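Local structure of BPT4 GENE 59 helicase assembly protein (Enterobacteria phage T4, 1C1K) at residues V19-L24 and M43-A48; I156-F161 and I188-Y193. The protein loads the replicative helicase onto forked DNA coated by the single-stranded DNA-binding protein, and coordinates simultaneous leading- and lagging-strand synthesis in phage replication. All blocks are in the same frame, centred on the assembly; numbering follows the deposited sequence.

Interaction 1 (V19-L24 and M43-A48); sequences VYKLYL and MRVSDA
The ring of Tyr20 turns an edge to Val45, whose CG2 lies near the ring plane at 4.2 Å from CE2. In that same plane, at the hydroxyl end, a water lies 2.7 Å from Tyr20 OH; this water donates a hydrogen bond to the backbone O of Ser46 and ties the phenol to the loop. Phe59 of helix 56-65 meets the ring edge-to-face, and Tyr50 of helix 47-52 meets it at about 45°.

Val45 carries the contact: it projects toward the helix, and both its methyls touch. CG2 settles against Lys21, 3.8 Å from CE, while CG1 reaches Leu24 CD2 at 4.0 Å. With its CG held anti to the carbonyl carbon (chi1 -71°) and the chain extended beyond, Lys21 runs past the valine, its CG against both methyls and its CE against CG2. Met43 comes to Leu24 at about a right angle; the bend at its last torsion (chi3 81°) brings CE to 4.2 Å from Leu24 CG.

No direct hydrogen bond joins residues 19-24 to 43-48. Beyond the tyrosine bridge, a second water sits between Lys21 NZ and Val45 N, held weakly by both. The loop leading to helix 47-52, which Ser46 N-caps, thus lies on residues 19-24 through apolar contact and water-mediated links, while Lys17, one turn earlier on helix 16-30, adds a direct salt bridge to Asp47.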
ATOM      1  N   VAL A  19      -8.508 -14.957 -12.775  1.00  2.95           N
ATOM      2  CA  VAL A  19      -7.521 -13.891 -12.632  1.00  2.56           C
ATOM      3  C   VAL A  19      -8.284 -12.562 -12.627  1.00  3.36           C
ATOM      4  O   VAL A  19      -7.978 -11.657 -11.848  1.00  3.07           O
ATOM      5  CB  VAL A  19      -6.497 -13.903 -13.797  1.00  2.05           C
ATOM      6  CG1 VAL A  19      -5.611 -12.663 -13.737  1.00  2.40           C
ATOM      7  CG2 VAL A  19      -5.637 -15.149 -13.712  1.00  2.00           C
ATOM      8  N   TYR A  20      -9.291 -12.452 -13.488  1.00  2.00           N
ATOM      9  CA  TYR A  20     -10.087 -11.235 -13.546  1.00  3.03           C
ATOM     10  C   TYR A  20     -10.795 -11.011 -12.208  1.00  3.05           C
ATOM     11  O   TYR A  20     -10.840  -9.889 -11.714  1.00  3.14           O
ATOM     12  CB  TYR A  20     -11.127 -11.319 -14.663  1.00  2.99           C
ATOM     13  CG  TYR A  20     -12.236 -10.286 -14.527  1.00  4.88           C
ATOM     14  CD1 TYR A  20     -12.039  -8.967 -14.933  1.00  7.30           C
ATOM     15  CD2 TYR A  20     -13.482 -10.638 -14.000  1.00  5.04           C
ATOM     16  CE1 TYR A  20     -13.059  -8.021 -14.818  1.00  8.30           C
ATOM     17  CE2 TYR A  20     -14.501  -9.707 -13.882  1.00  7.61           C
ATOM     18  CZ  TYR A  20     -14.285  -8.402 -14.295  1.00  8.17           C
ATOM     19  OH  TYR A  20     -15.309  -7.478 -14.203  1.00  9.54           O
ATOM     20  N   LYS A  21     -11.349 -12.079 -11.635  1.00  3.53           N
ATOM     21  CA  LYS A  21     -12.047 -11.991 -10.351  1.00  3.96           C
ATOM     22  C   LYS A  21     -11.094 -11.535  -9.254  1.00  4.25           C
ATOM     23  O   LYS A  21     -11.463 -10.725  -8.393  1.00  4.67           O
ATOM     24  CB  LYS A  21     -12.638 -13.349  -9.975  1.00  6.52           C
ATOM     25  CG  LYS A  21     -13.818 -13.765 -10.842  1.00  9.52           C
ATOM     26  CD  LYS A  21     -14.474 -15.024 -10.312  1.00 13.67           C
ATOM     27  CE  LYS A  21     -15.626 -15.447 -11.204  1.00 17.50           C
ATOM     28  NZ  LYS A  21     -16.015 -16.870 -10.975  1.00 22.40           N
ATOM     29  N   LEU A  22      -9.874 -12.065  -9.272  1.00  3.21           N
ATOM     30  CA  LEU A  22      -8.876 -11.685  -8.276  1.00  3.63           C
ATOM     31  C   LEU A  22      -8.560 -10.189  -8.405  1.00  3.63           C
ATOM     32  O   LEU A  22      -8.506  -9.468  -7.411  1.00  3.75           O
ATOM     33  CB  LEU A  22      -7.598 -12.508  -8.460  1.00  3.87           C
ATOM     34  CG  LEU A  22      -6.457 -12.202  -7.480  1.00  4.80           C
ATOM     35  CD1 LEU A  22      -6.801 -12.744  -6.093  1.00  5.07           C
ATOM     36  CD2 LEU A  22      -5.156 -12.829  -7.989  1.00  4.85           C
ATOM     37  N   TYR A  23      -8.351  -9.728  -9.632  1.00  3.22           N
ATOM     38  CA  TYR A  23      -8.059  -8.322  -9.865  1.00  3.31           C
ATOM     39  C   TYR A  23      -9.198  -7.440  -9.356  1.00  4.56           C
ATOM     40  O   TYR A  23      -8.965  -6.459  -8.647  1.00  4.41           O
ATOM     41  CB  TYR A  23      -7.851  -8.057 -11.358  1.00  4.11           C
ATOM     42  CG  TYR A  23      -8.062  -6.611 -11.749  1.00  5.22           C
ATOM     43  CD1 TYR A  23      -7.194  -5.614 -11.308  1.00  7.62           C
ATOM     44  CD2 TYR A  23      -9.136  -6.237 -12.550  1.00  8.23           C
ATOM     45  CE1 TYR A  23      -7.396  -4.275 -11.659  1.00  9.60           C
ATOM     46  CE2 TYR A  23      -9.346  -4.908 -12.905  1.00  9.21           C
ATOM     47  CZ  TYR A  23      -8.474  -3.936 -12.456  1.00 10.60           C
ATOM     48  OH  TYR A  23      -8.688  -2.619 -12.802  1.00 14.70           O
ATOM     49  N   LEU A  24     -10.429  -7.794  -9.721  1.00  4.59           N
ATOM     50  CA  LEU A  24     -11.598  -7.016  -9.319  1.00  5.01           C
ATOM     51  C   LEU A  24     -11.771  -6.949  -7.810  1.00  4.91           C
ATOM     52  O   LEU A  24     -12.095  -5.894  -7.267  1.00  6.36           O
ATOM     53  CB  LEU A  24     -12.875  -7.583  -9.958  1.00  6.53           C
ATOM     54  CG  LEU A  24     -14.045  -6.590 -10.023  1.00  8.45           C
ATOM     55  CD1 LEU A  24     -13.673  -5.402 -10.891  1.00 11.07           C
ATOM     56  CD2 LEU A  24     -15.279  -7.276 -10.596  1.00  8.97           C
ATOM     57  N   MET A  43     -14.874 -13.681  -3.812  1.00 12.63           N
ATOM     58  CA  MET A  43     -15.865 -12.675  -4.159  1.00 12.49           C
ATOM     59  C   MET A  43     -16.581 -13.108  -5.418  1.00 13.65           C
ATOM     60  O   MET A  43     -15.978 -13.687  -6.324  1.00 14.37           O
ATOM     61  CB  MET A  43     -15.213 -11.304  -4.379  1.00 12.78           C
ATOM     62  CG  MET A  43     -16.221 -10.153  -4.478  1.00 11.25           C
ATOM     63  SD  MET A  43     -15.473  -8.521  -4.780  1.00 13.67           S
ATOM     64  CE  MET A  43     -15.214  -8.622  -6.541  1.00  6.96           C
ATOM     65  N   ARG A  44     -17.879 -12.853  -5.460  1.00 12.54           N
ATOM     66  CA  ARG A  44     -18.663 -13.197  -6.628  1.00 14.72           C
ATOM     67  C   ARG A  44     -18.638 -11.956  -7.506  1.00 14.22           C
ATOM     68  O   ARG A  44     -18.577 -10.836  -6.998  1.00 13.81           O
ATOM     69  CB  ARG A  44     -20.098 -13.534  -6.224  1.00 16.23           C
ATOM     70  CG  ARG A  44     -20.468 -14.991  -6.434  1.00 21.03           C
ATOM     71  CD  ARG A  44     -21.438 -15.481  -5.376  1.00 23.73           C
ATOM     72  NE  ARG A  44     -20.816 -15.546  -4.057  1.00 28.50           N
ATOM     73  CZ  ARG A  44     -21.345 -16.171  -3.008  1.00 29.13           C
ATOM     74  NH1 ARG A  44     -22.515 -16.791  -3.120  1.00 29.24           N
ATOM     75  NH2 ARG A  44     -20.704 -16.176  -1.845  1.00 30.15           N
ATOM     76  N   VAL A  45     -18.661 -12.149  -8.820  1.00 13.39           N
ATOM     77  CA  VAL A  45     -18.646 -11.017  -9.737  1.00 13.48           C
ATOM     78  C   VAL A  45     -19.742 -11.161 -10.785  1.00 12.84           C
ATOM     79  O   VAL A  45     -20.303 -12.238 -10.962  1.00 14.12           O
ATOM     80  CB  VAL A  45     -17.287 -10.900 -10.457  1.00 12.53           C
ATOM     81  CG1 VAL A  45     -16.156 -10.986  -9.444  1.00 12.73           C
ATOM     82  CG2 VAL A  45     -17.150 -12.007 -11.496  1.00 14.76           C
ATOM     83  N   SER A  46     -20.042 -10.068 -11.477  1.00 12.71           N
ATOM     84  CA  SER A  46     -21.058 -10.078 -12.522  1.00 12.18           C
ATOM     85  C   SER A  46     -20.439 -10.592 -13.825  1.00 13.23           C
ATOM     86  O   SER A  46     -19.507  -9.984 -14.365  1.00 11.57           O
ATOM     87  CB  SER A  46     -21.607  -8.664 -12.730  1.00 11.84           C
ATOM     88  OG  SER A  46     -22.178  -8.520 -14.019  1.00 10.75           O
ATOM     89  N   ASP A  47     -20.950 -11.712 -14.326  1.00 12.32           N
ATOM     90  CA  ASP A  47     -20.428 -12.276 -15.564  1.00 12.89           C
ATOM     91  C   ASP A  47     -20.684 -11.319 -16.714  1.00 11.75           C
ATOM     92  O   ASP A  47     -19.865 -11.195 -17.624  1.00 11.86           O
ATOM     93  CB  ASP A  47     -21.079 -13.626 -15.872  1.00 16.15           C
ATOM     94  CG  ASP A  47     -20.460 -14.306 -17.087  1.00 20.42           C
ATOM     95  OD1 ASP A  47     -21.190 -14.562 -18.075  1.00 21.82           O
ATOM     96  OD2 ASP A  47     -19.238 -14.582 -17.050  1.00 21.37           O
ATOM     97  N   ALA A  48     -21.827 -10.644 -16.679  1.00 10.15           N
ATOM     98  CA  ALA A  48     -22.169  -9.700 -17.733  1.00 10.22           C
ATOM     99  C   ALA A  48     -21.095  -8.611 -17.829  1.00 10.91           C
ATOM    100  O   ALA A  48     -20.697  -8.211 -18.927  1.00 11.10           O
ATOM    101  CB  ALA A  48     -23.537  -9.077 -17.455  1.00 10.37           C
TER
HETATM  102  O   HOH W   1     -17.589  -8.417 -13.104  1.00 10.28           O
HETATM  103  O   HOH W   2     -18.467 -15.460  -9.363  1.00 30.86           O

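Interaction 2 (I156-F161 and I188-Y193)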
ATOM      1  N   ILE A 156       8.966   8.838   0.977  1.00  9.57           N
ATOM      2  CA  ILE A 156       8.824   7.628   1.777  1.00  7.94           C
ATOM      3  C   ILE A 156       7.743   6.780   1.125  1.00  7.06           C
ATOM      4  O   ILE A 156       6.917   7.292   0.374  1.00  7.30           O
ATOM      5  CB  ILE A 156       8.436   7.933   3.252  1.00  7.96           C
ATOM      6  CG1 ILE A 156       7.027   8.520   3.335  1.00  6.83           C
ATOM      7  CG2 ILE A 156       9.470   8.870   3.869  1.00  7.29           C
ATOM      8  CD1 ILE A 156       6.569   8.778   4.769  1.00  6.67           C
ATOM      9  N   SER A 157       7.755   5.485   1.406  1.00  6.96           N
ATOM     10  CA  SER A 157       6.791   4.566   0.812  1.00  8.26           C
ATOM     11  C   SER A 157       5.526   4.354   1.635  1.00  9.10           C
ATOM     12  O   SER A 157       5.433   4.777   2.793  1.00  9.18           O
ATOM     13  CB  SER A 157       7.461   3.214   0.588  1.00  6.90           C
ATOM     14  OG  SER A 157       7.751   2.614   1.835  1.00  7.79           O
ATOM     15  N   PHE A 158       4.549   3.690   1.026  1.00  8.19           N
ATOM     16  CA  PHE A 158       3.296   3.388   1.701  1.00  7.96           C
ATOM     17  C   PHE A 158       3.588   2.416   2.836  1.00  7.26           C
ATOM     18  O   PHE A 158       2.995   2.511   3.908  1.00  6.28           O
ATOM     19  CB  PHE A 158       2.301   2.741   0.731  1.00  9.60           C
ATOM     20  CG  PHE A 158       1.379   3.719   0.061  1.00 11.58           C
ATOM     21  CD1 PHE A 158       1.818   4.481  -1.015  1.00 14.06           C
ATOM     22  CD2 PHE A 158       0.069   3.871   0.498  1.00 14.55           C
ATOM     23  CE1 PHE A 158       0.965   5.379  -1.648  1.00 15.77           C
ATOM     24  CE2 PHE A 158      -0.790   4.765  -0.127  1.00 14.91           C
ATOM     25  CZ  PHE A 158      -0.342   5.521  -1.203  1.00 15.11           C
ATOM     26  N   GLU A 159       4.503   1.477   2.607  1.00  6.01           N
ATOM     27  CA  GLU A 159       4.835   0.501   3.638  1.00  4.84           C
ATOM     28  C   GLU A 159       5.444   1.202   4.852  1.00  5.13           C
ATOM     29  O   GLU A 159       5.150   0.844   5.993  1.00  5.53           O
ATOM     30  CB  GLU A 159       5.795  -0.565   3.088  1.00  5.89           C
ATOM     31  CG  GLU A 159       5.168  -1.486   2.035  1.00  7.17           C
ATOM     32  CD  GLU A 159       5.174  -0.876   0.648  1.00  8.59           C
ATOM     33  OE1 GLU A 159       5.835   0.167   0.455  1.00 10.43           O
ATOM     34  OE2 GLU A 159       4.520  -1.431  -0.257  1.00  8.84           O
ATOM     35  N   THR A 160       6.290   2.201   4.606  1.00  4.95           N
ATOM     36  CA  THR A 160       6.906   2.944   5.697  1.00  5.24           C
ATOM     37  C   THR A 160       5.827   3.704   6.460  1.00  4.86           C
ATOM     38  O   THR A 160       5.800   3.682   7.688  1.00  4.27           O
ATOM     39  CB  THR A 160       7.959   3.943   5.177  1.00  4.80           C
ATOM     40  OG1 THR A 160       9.156   3.231   4.846  1.00  5.48           O
ATOM     41  CG2 THR A 160       8.279   4.997   6.241  1.00  4.02           C
ATOM     42  N   PHE A 161       4.931   4.360   5.733  1.00  5.20           N
ATOM     43  CA  PHE A 161       3.852   5.111   6.368  1.00  5.09           C
ATOM     44  C   PHE A 161       3.023   4.183   7.258  1.00  6.64           C
ATOM     45  O   PHE A 161       2.703   4.516   8.406  1.00  5.63           O
ATOM     46  CB  PHE A 161       2.951   5.746   5.303  1.00  5.47           C
ATOM     47  CG  PHE A 161       2.118   6.895   5.815  1.00  6.57           C
ATOM     48  CD1 PHE A 161       0.913   6.661   6.477  1.00  6.55           C
ATOM     49  CD2 PHE A 161       2.541   8.214   5.635  1.00  6.91           C
ATOM     50  CE1 PHE A 161       0.138   7.724   6.953  1.00  6.94           C
ATOM     51  CE2 PHE A 161       1.773   9.286   6.106  1.00  7.03           C
ATOM     52  CZ  PHE A 161       0.569   9.037   6.766  1.00  6.72           C
ATOM     53  N   ILE A 188      -7.896   6.160   2.067  1.00 10.42           N
ATOM     54  CA  ILE A 188      -8.646   4.990   1.644  1.00 10.98           C
ATOM     55  C   ILE A 188      -7.645   3.893   1.276  1.00  9.97           C
ATOM     56  O   ILE A 188      -7.791   2.749   1.702  1.00  9.15           O
ATOM     57  CB  ILE A 188      -9.549   5.309   0.428  1.00 12.73           C
ATOM     58  CG1 ILE A 188     -10.726   6.174   0.877  1.00 11.01           C
ATOM     59  CG2 ILE A 188     -10.057   4.012  -0.213  1.00 11.78           C
ATOM     60  CD1 ILE A 188     -11.511   6.771  -0.265  1.00 11.61           C
ATOM     61  N   LYS A 189      -6.620   4.246   0.501  1.00 10.19           N
ATOM     62  CA  LYS A 189      -5.608   3.270   0.096  1.00 10.68           C
ATOM     63  C   LYS A 189      -4.777   2.816   1.289  1.00  8.69           C
ATOM     64  O   LYS A 189      -4.460   1.639   1.423  1.00  7.83           O
ATOM     65  CB  LYS A 189      -4.672   3.857  -0.967  1.00 12.74           C
ATOM     66  CG  LYS A 189      -5.376   4.554  -2.120  1.00 19.38           C
ATOM     67  CD  LYS A 189      -5.868   3.559  -3.160  1.00 23.39           C
ATOM     68  CE  LYS A 189      -6.164   4.250  -4.482  1.00 24.95           C
ATOM     69  NZ  LYS A 189      -5.425   5.540  -4.579  1.00 28.71           N
ATOM     70  N   LEU A 190      -4.417   3.756   2.156  1.00  8.69           N
ATOM     71  CA  LEU A 190      -3.617   3.425   3.326  1.00  7.69           C
ATOM     72  C   LEU A 190      -4.323   2.414   4.229  1.00  7.29           C
ATOM     73  O   LEU A 190      -3.731   1.426   4.663  1.00  6.84           O
ATOM     74  CB  LEU A 190      -3.291   4.698   4.113  1.00  7.42           C
ATOM     75  CG  LEU A 190      -2.214   5.580   3.475  1.00  8.22           C
ATOM     76  CD1 LEU A 190      -2.264   6.973   4.093  1.00  9.40           C
ATOM     77  CD2 LEU A 190      -0.843   4.957   3.690  1.00  8.13           C
ATOM     78  N   LYS A 191      -5.597   2.656   4.512  1.00  7.35           N
ATOM     79  CA  LYS A 191      -6.339   1.743   5.362  1.00  7.07           C
ATOM     80  C   LYS A 191      -6.545   0.394   4.681  1.00  6.30           C
ATOM     81  O   LYS A 191      -6.468  -0.650   5.325  1.00  5.03           O
ATOM     82  CB  LYS A 191      -7.678   2.361   5.754  1.00  9.38           C
ATOM     83  CG  LYS A 191      -7.527   3.552   6.698  1.00 10.23           C
ATOM     84  CD  LYS A 191      -8.823   3.827   7.464  1.00 12.56           C
ATOM     85  CE  LYS A 191      -9.875   4.465   6.570  1.00 14.64           C
ATOM     86  NZ  LYS A 191      -9.441   5.780   6.027  1.00 15.01           N
ATOM     87  N   ALA A 192      -6.799   0.415   3.375  1.00  6.71           N
ATOM     88  CA  ALA A 192      -7.006  -0.831   2.642  1.00  6.12           C
ATOM     89  C   ALA A 192      -5.735  -1.682   2.669  1.00  6.14           C
ATOM     90  O   ALA A 192      -5.787  -2.882   2.945  1.00  7.38           O
ATOM     91  CB  ALA A 192      -7.415  -0.532   1.205  1.00  7.30           C
ATOM     92  N   TYR A 193      -4.592  -1.056   2.389  1.00  6.02           N
ATOM     93  CA  TYR A 193      -3.313  -1.761   2.385  1.00  5.72           C
ATOM     94  C   TYR A 193      -2.970  -2.235   3.801  1.00  5.03           C
ATOM     95  O   TYR A 193      -2.421  -3.315   3.993  1.00  5.85           O
ATOM     96  CB  TYR A 193      -2.221  -0.833   1.850  1.00  5.94           C
ATOM     97  CG  TYR A 193      -0.924  -1.504   1.411  1.00  6.77           C
ATOM     98  CD1 TYR A 193      -0.860  -2.880   1.135  1.00  7.20           C
ATOM     99  CD2 TYR A 193       0.241  -0.754   1.268  1.00  5.59           C
ATOM    100  CE1 TYR A 193       0.335  -3.479   0.732  1.00  6.66           C
ATOM    101  CE2 TYR A 193       1.438  -1.343   0.865  1.00  6.76           C
ATOM    102  CZ  TYR A 193       1.480  -2.700   0.601  1.00  6.56           C
ATOM    103  OH  TYR A 193       2.676  -3.269   0.218  1.00  7.02           O
TER
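Leu190 fits between Phe158 and Phe161, and this is the tight part of the contact: its CD2 lies 3.5 Å from Phe158 CD2 and 3.7 Å from Phe161 CD1. The leucine side chain crosses each phenylalanine side chain at about a right angle, and CD2 approaches each ring from an oblique direction, while its other methyl, CD1, rests 3.8 Å from Phe161 CE1. Leu151 of helix 146-152 touches both phenylalanines, and Ile171 of helix 170-177 touches Phe161 and Leu190, extending the apolar layer.

Packing is looser toward Lys189, where CB alone approaches Phe158, at 4.1 Å from CE2. Bends at chi2 and chi4 then carry the lysine end away from the contact, to a cation-pi interaction with Trp86. All the touching residues are buried, so even this looser margin is covered by protein.

On another flank the contact turns polar. Tyr193 OH donates to Glu159 OE2 over 2.6 Å, and the oxygen accepts through its anti lone pair, with carboxylate and ring planes 87° apart. The bend in Glu159 (chi2 83°) swings the carboxylate to the tyrosine's ring edge, where Phe158 CB also lies. Tyr102 OH bonds to OE2 as well, so two phenols grip one oxygen. Such bonding would be expected to stabilise the carboxylate as an anion within the protein, adding a directional link to the apolar packing of helices 158-168 and 181-196.

Overall arrangement
Both segments of interaction 1 precede those of interaction 2; the first belongs to the N-terminal and the second to the C-terminal part of the chain. The protein as a whole has a largely helical, two-domain fold. The centres of the contacts are 24 Å apart and their nearest atoms about 11 Å, without touching. Interaction 1 lies near the surface, its centre about 21 Å from the centre of the chain, whereas interaction 2 is buried, its centre about 4 Å from that point. Helix 68-81 provides shared surroundings: it packs on Val19 and Leu22 of helix 16-30, and on Phe158 and Tyr193 at interaction 2. A further link is His29 of helix 16-30, which hydrogen-bonds the backbone of Ala192, connecting the two parts.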